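Bifunctional protein FolD (Thermus thermophilus, PDB 6V6Y) probably catalyses, as a homodimer, the NADP-dependent oxidation of 5,10-methylenetetrahydrofolate to 5,10-methenyltetrahydrofolate and the latter's hydrolysis to 10-formyltetrahydrofolate. Local coordinates at residues Pro209-Val223 / Leu236-Leu250. Residues are numbered along the deposited sequence; the frame is centred on the assembly and turned at random.
Sequences PHLVRKEWVREGAIV and LGDVHPEVAEVAFAL
Arg213 and Glu242 form a two-pronged salt bridge in which each carboxylate oxygen accepts one guanidinium N-H: Arg213 NE lies 2.8 Å from Glu242 OE1, and Arg213 NH2 donates to Glu242 OE2. Both oxygens lie close to the guanidinium plane, yet they are met from above the carboxylate plane, the two groups being turned 54° apart. Glu242 OE1 also accepts the N-H of Lys214 N, 2.9 Å away, from the opposite face, so three N-H donors hold the carboxylate, two of them on OE1. Bends at chi2 and chi3 fold the arginine back over His240, where its guanidinium stacks flat on the imidazole, centres 4.0 Å apart. On the His240 ring itself, ND1 accepts the backbone N-H of Glu242, while Pro241 CD lies over the face opposite the arginine.

The two histidines make an offset edge-to-face pair, the edge of His210 toward the face of His240, planes at 72°. The His210 ring is itself sandwiched by CH-pi contacts, with Pro241 CD 3.4 Å from its centroid on one face and Leu236 CD2 on the opposite one. Backbone bonds run alongside, from His210 N to Gly237 O and from Val212 N to Asp238 O, with His240 N returning to Val212 O. Further into the contact, Val217 packs on Val243 and Val246, and Val223 on Val243 and Ala247.

Farther along, a type II turn from Arg218 to Ala221 presents Gly220 N to Val246 O, and strands 222-225 and 249-250 then pair in parallel, Val223 N bonding Ala249 O. These are adjacent strands of the Rossmann-type NADP-binding domain: 201-204 flanks 222-225, 4-5 flanks 249-250, and Trp216 packs on helix 192-196.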
loop_
_atom_site.group_PDB
_atom_site.type_symbol
_atom_site.label_atom_id
_atom_site.label_comp_id
_atom_site.label_asym_id
_atom_site.label_seq_id
_atom_site.Cartn_x
_atom_site.Cartn_y
_atom_site.Cartn_z
ATOM N N PRO A 209 18.971 12.240 -13.980
ATOM C CA PRO A 209 18.897 13.689 -14.237
ATOM C C PRO A 209 18.262 14.005 -15.584
ATOM O O PRO A 209 18.665 13.476 -16.618
ATOM C CB PRO A 209 20.362 14.141 -14.190
ATOM C CG PRO A 209 21.141 13.001 -13.630
ATOM C CD PRO A 209 20.356 11.753 -13.868
ATOM N N HIS A 210 17.251 14.877 -15.555
ATOM C CA HIS A 210 16.589 15.389 -16.760
ATOM C C HIS A 210 16.112 14.273 -17.691
ATOM O O HIS A 210 16.025 14.454 -18.913
ATOM C CB HIS A 210 17.497 16.358 -17.514
ATOM C CG HIS A 210 17.845 17.582 -16.731
ATOM N ND1 HIS A 210 18.566 18.628 -17.265
ATOM C CD2 HIS A 210 17.575 17.926 -15.449
ATOM C CE1 HIS A 210 18.724 19.565 -16.347
ATOM N NE2 HIS A 210 18.127 19.167 -15.238
ATOM N N LEU A 211 15.769 13.119 -17.109
ATOM C CA LEU A 211 15.249 11.999 -17.891
ATOM C C LEU A 211 13.963 12.373 -18.629
ATOM O O LEU A 211 13.821 12.102 -19.829
ATOM C CB LEU A 211 15.043 10.808 -16.954
ATOM C CG LEU A 211 14.691 9.381 -17.374
ATOM C CD1 LEU A 211 13.218 9.200 -17.418
ATOM C CD2 LEU A 211 15.282 9.077 -18.709
ATOM N N VAL A 212 13.031 13.032 -17.951
ATOM C CA VAL A 212 11.716 13.297 -18.538
ATOM C C VAL A 212 11.781 14.514 -19.466
ATOM O O VAL A 212 12.067 15.634 -19.024
ATOM C CB VAL A 212 10.659 13.492 -17.441
ATOM C CG1 VAL A 212 9.302 13.918 -18.040
ATOM C CG2 VAL A 212 10.532 12.217 -16.615
ATOM N N ARG A 213 11.481 14.298 -20.748
ATOM C CA ARG A 213 11.514 15.327 -21.781
ATOM C C ARG A 213 10.103 15.847 -22.049
ATOM O O ARG A 213 9.113 15.314 -21.548
ATOM C CB ARG A 213 12.137 14.777 -23.073
ATOM C CG ARG A 213 13.420 13.952 -22.868
ATOM C CD ARG A 213 14.563 14.796 -22.316
ATOM N NE ARG A 213 14.738 16.033 -23.085
ATOM C CZ ARG A 213 15.862 16.387 -23.706
ATOM N NH1 ARG A 213 16.925 15.602 -23.651
ATOM N NH2 ARG A 213 15.921 17.532 -24.386
ATOM N N LYS A 214 10.010 16.901 -22.863
ATOM C CA LYS A 214 8.723 17.575 -23.002
ATOM C C LYS A 214 7.719 16.732 -23.773
ATOM O O LYS A 214 6.502 16.897 -23.597
ATOM C CB LYS A 214 8.900 18.939 -23.673
ATOM C CG LYS A 214 9.724 18.948 -24.950
ATOM C CD LYS A 214 9.524 20.263 -25.703
ATOM C CE LYS A 214 10.748 20.644 -26.541
ATOM N NZ LYS A 214 10.847 19.865 -27.817
ATOM N N GLU A 215 8.200 15.852 -24.653
ATOM C CA GLU A 215 7.295 14.977 -25.387
ATOM C C GLU A 215 6.605 13.983 -24.467
ATOM O O GLU A 215 5.538 13.462 -24.821
ATOM C CB GLU A 215 8.055 14.225 -26.480
ATOM C CG GLU A 215 8.476 15.093 -27.640
ATOM C CD GLU A 215 9.769 15.845 -27.357
ATOM O OE1 GLU A 215 10.527 15.420 -26.437
ATOM O OE2 GLU A 215 10.016 16.864 -28.058
ATOM N N TRP A 216 7.197 13.710 -23.296
ATOM C CA TRP A 216 6.584 12.839 -22.305
ATOM C C TRP A 216 5.437 13.499 -21.558
ATOM O O TRP A 216 4.731 12.806 -20.816
ATOM C CB TRP A 216 7.597 12.388 -21.258
ATOM C CG TRP A 216 8.863 11.754 -21.740
ATOM C CD1 TRP A 216 9.540 12.006 -22.905
ATOM C CD2 TRP A 216 9.643 10.790 -21.021
ATOM N NE1 TRP A 216 10.686 11.245 -22.957
ATOM C CE2 TRP A 216 10.770 10.489 -21.815
ATOM C CE3 TRP A 216 9.480 10.131 -19.789
ATOM C CZ2 TRP A 216 11.733 9.559 -21.420
ATOM C CZ3 TRP A 216 10.434 9.208 -19.398
ATOM C CH2 TRP A 216 11.551 8.932 -20.213
ATOM N N VAL A 217 5.251 14.808 -21.694
ATOM C CA VAL A 217 4.393 15.555 -20.786
ATOM C C VAL A 217 3.162 16.048 -21.530
ATOM O O VAL A 217 3.264 16.600 -22.632
ATOM C CB VAL A 217 5.155 16.714 -20.120
ATOM C CG1 VAL A 217 4.276 17.409 -19.093
ATOM C CG2 VAL A 217 6.408 16.183 -19.454
ATOM N N ARG A 218 2.005 15.856 -20.908
ATOM C CA ARG A 218 0.751 16.401 -21.401
ATOM C C ARG A 218 0.732 17.922 -21.303
ATOM O O ARG A 218 1.143 18.505 -20.291
ATOM C CB ARG A 218 -0.404 15.823 -20.587
ATOM C CG ARG A 218 -1.782 16.206 -21.054
ATOM C CD ARG A 218 -2.809 15.289 -20.408
ATOM N NE ARG A 218 -4.161 15.813 -20.564
ATOM C CZ ARG A 218 -5.249 15.219 -20.093
ATOM N NH1 ARG A 218 -5.137 14.074 -19.438
ATOM N NH2 ARG A 218 -6.448 15.770 -20.269
ATOM N N GLU A 219 0.208 18.561 -22.344
ATOM C CA GLU A 219 -0.004 20.003 -22.320
ATOM C C GLU A 219 -0.793 20.413 -21.078
ATOM O O GLU A 219 -1.832 19.823 -20.761
ATOM C CB GLU A 219 -0.742 20.436 -23.596
ATOM C CG GLU A 219 -1.022 21.931 -23.707
ATOM C CD GLU A 219 0.258 22.752 -23.893
ATOM O OE1 GLU A 219 1.104 22.343 -24.730
ATOM O OE2 GLU A 219 0.424 23.800 -23.202
ATOM N N GLY A 220 -0.285 21.423 -20.364
ATOM C CA GLY A 220 -0.944 21.907 -19.158
ATOM C C GLY A 220 -0.843 21.003 -17.943
ATOM O O GLY A 220 -1.623 21.163 -16.998
ATOM N N ALA A 221 0.090 20.057 -17.933
ATOM C CA ALA A 221 0.223 19.167 -16.790
ATOM C C ALA A 221 0.875 19.891 -15.622
ATOM O O ALA A 221 1.639 20.844 -15.802
ATOM C CB ALA A 221 1.049 17.939 -17.159
ATOM N N ILE A 222 0.547 19.440 -14.411
ATOM C CA ILE A 222 1.261 19.839 -13.196
ATOM C C ILE A 222 2.355 18.807 -12.960
ATOM O O ILE A 222 2.061 17.622 -12.764
ATOM C CB ILE A 222 0.310 19.909 -11.991
ATOM C CG1 ILE A 222 -0.954 20.701 -12.336
ATOM C CG2 ILE A 222 1.027 20.432 -10.739
ATOM C CD1 ILE A 222 -0.844 22.167 -12.120
ATOM N N VAL A 223 3.613 19.240 -12.984
ATOM C CA VAL A 223 4.758 18.335 -12.914
ATOM C C VAL A 223 5.497 18.568 -11.598
ATOM O O VAL A 223 5.944 19.689 -11.313
ATOM C CB VAL A 223 5.689 18.521 -14.121
ATOM C CG1 VAL A 223 6.903 17.604 -13.997
ATOM C CG2 VAL A 223 4.926 18.242 -15.423
ATOM N N LEU A 236 20.312 18.558 -10.035
ATOM C CA LEU A 236 19.458 18.369 -11.201
ATOM C C LEU A 236 18.264 17.509 -10.818
ATOM O O LEU A 236 18.429 16.470 -10.165
ATOM C CB LEU A 236 20.232 17.707 -12.342
ATOM C CG LEU A 236 20.755 18.637 -13.431
ATOM C CD1 LEU A 236 21.573 19.786 -12.831
ATOM C CD2 LEU A 236 21.575 17.822 -14.420
ATOM N N GLY A 237 17.072 17.943 -11.217
ATOM C CA GLY A 237 15.892 17.121 -11.064
ATOM C C GLY A 237 15.883 15.961 -12.051
ATOM O O GLY A 237 16.778 15.786 -12.882
ATOM N N ASP A 238 14.848 15.125 -11.927
ATOM C CA ASP A 238 14.624 14.075 -12.915
ATOM C C ASP A 238 13.923 14.590 -14.152
ATOM O O ASP A 238 13.810 13.853 -15.133
ATOM C CB ASP A 238 13.779 12.942 -12.349
ATOM C CG ASP A 238 14.415 12.280 -11.174
ATOM O OD1 ASP A 238 15.661 12.217 -11.119
ATOM O OD2 ASP A 238 13.658 11.807 -10.306
ATOM N N VAL A 239 13.433 15.819 -14.120
ATOM C CA VAL A 239 12.639 16.386 -15.196
ATOM C C VAL A 239 13.481 17.433 -15.921
ATOM O O VAL A 239 14.094 18.298 -15.284
ATOM C CB VAL A 239 11.336 16.981 -14.642
ATOM C CG1 VAL A 239 10.532 17.596 -15.755
ATOM C CG2 VAL A 239 10.533 15.890 -13.888
ATOM N N HIS A 240 13.530 17.339 -17.241
ATOM C CA HIS A 240 14.283 18.299 -18.033
ATOM C C HIS A 240 13.618 19.677 -17.989
ATOM O O HIS A 240 12.396 19.778 -18.153
ATOM C CB HIS A 240 14.376 17.825 -19.483
ATOM C CG HIS A 240 15.432 18.526 -20.274
ATOM N ND1 HIS A 240 15.228 19.755 -20.862
ATOM C CD2 HIS A 240 16.715 18.182 -20.547
ATOM C CE1 HIS A 240 16.337 20.134 -21.473
ATOM N NE2 HIS A 240 17.255 19.199 -21.295
ATOM N N PRO A 241 14.395 20.756 -17.805
ATOM C CA PRO A 241 13.785 22.103 -17.715
ATOM C C PRO A 241 12.978 22.508 -18.937
ATOM O O PRO A 241 12.098 23.367 -18.808
ATOM C CB PRO A 241 14.986 23.044 -17.497
ATOM C CG PRO A 241 16.219 22.185 -17.537
ATOM C CD PRO A 241 15.798 20.749 -17.359
ATOM N N GLU A 242 13.201 21.893 -20.105
ATOM C CA GLU A 242 12.354 22.182 -21.259
ATOM C C GLU A 242 10.878 21.911 -20.987
ATOM O O GLU A 242 10.020 22.420 -21.719
ATOM C CB GLU A 242 12.806 21.360 -22.462
ATOM C CG GLU A 242 12.442 19.885 -22.356
ATOM C CD GLU A 242 12.994 19.062 -23.508
ATOM O OE1 GLU A 242 12.703 17.841 -23.567
ATOM O OE2 GLU A 242 13.716 19.643 -24.356
ATOM N N VAL A 243 10.565 21.122 -19.953
ATOM C CA VAL A 243 9.182 20.759 -19.638
ATOM C C VAL A 243 8.370 21.990 -19.251
ATOM O O VAL A 243 7.138 21.995 -19.402
ATOM C CB VAL A 243 9.191 19.652 -18.537
ATOM C CG1 VAL A 243 7.841 19.516 -17.815
ATOM C CG2 VAL A 243 9.606 18.308 -19.149
ATOM N N ALA A 244 9.042 23.067 -18.807
ATOM C CA ALA A 244 8.375 24.346 -18.562
ATOM C C ALA A 244 7.691 24.904 -19.810
ATOM O O ALA A 244 6.814 25.771 -19.687
ATOM C CB ALA A 244 9.379 25.361 -18.013
ATOM N N GLU A 245 8.055 24.419 -21.008
ATOM C CA GLU A 245 7.387 24.870 -22.227
ATOM C C GLU A 245 5.992 24.275 -22.379
ATOM O O GLU A 245 5.149 24.852 -23.074
ATOM C CB GLU A 245 8.200 24.493 -23.466
ATOM C CG GLU A 245 9.587 25.100 -23.581
ATOM C CD GLU A 245 10.402 24.486 -24.718
ATOM O OE1 GLU A 245 11.616 24.270 -24.515
ATOM O OE2 GLU A 245 9.832 24.202 -25.803
ATOM N N VAL A 246 5.744 23.100 -21.801
ATOM C CA VAL A 246 4.480 22.400 -21.981
ATOM C C VAL A 246 3.650 22.399 -20.702
ATOM O O VAL A 246 2.419 22.436 -20.760
ATOM C CB VAL A 246 4.724 20.960 -22.490
ATOM C CG1 VAL A 246 5.400 20.978 -23.862
ATOM C CG2 VAL A 246 5.562 20.188 -21.494
ATOM N N ALA A 247 4.295 22.375 -19.540
ATOM C CA ALA A 247 3.571 22.197 -18.291
ATOM C C ALA A 247 2.910 23.496 -17.862
ATOM O O ALA A 247 3.403 24.589 -18.156
ATOM C CB ALA A 247 4.515 21.700 -17.195
ATOM N N PHE A 248 1.772 23.371 -17.175
ATOM C CA PHE A 248 1.158 24.538 -16.561
ATOM C C PHE A 248 1.948 24.993 -15.334
ATOM O O PHE A 248 1.987 26.189 -15.015
ATOM C CB PHE A 248 -0.288 24.215 -16.196
ATOM C CG PHE A 248 -0.967 25.273 -15.353
ATOM C CD1 PHE A 248 -1.013 25.151 -13.964
ATOM C CD2 PHE A 248 -1.581 26.376 -15.950
ATOM C CE1 PHE A 248 -1.641 26.111 -13.179
ATOM C CE2 PHE A 248 -2.223 27.345 -15.174
ATOM C CZ PHE A 248 -2.251 27.214 -13.785
ATOM N N ALA A 249 2.584 24.060 -14.641
ATOM C CA ALA A 249 3.347 24.382 -13.447
ATOM C C ALA A 249 4.347 23.262 -13.212
ATOM O O ALA A 249 4.047 22.088 -13.464
ATOM C CB ALA A 249 2.434 24.563 -12.231
ATOM N N LEU A 250 5.521 23.633 -12.720
ATOM C CA LEU A 250 6.638 22.719 -12.592
ATOM C C LEU A 250 7.413 23.033 -11.319
ATOM O O LEU A 250 7.702 24.200 -11.036
ATOM C CB LEU A 250 7.539 22.826 -13.815
ATOM C CG LEU A 250 8.935 22.252 -13.643
ATOM C CD1 LEU A 250 8.900 20.722 -13.615
ATOM C CD2 LEU A 250 9.808 22.753 -14.766
#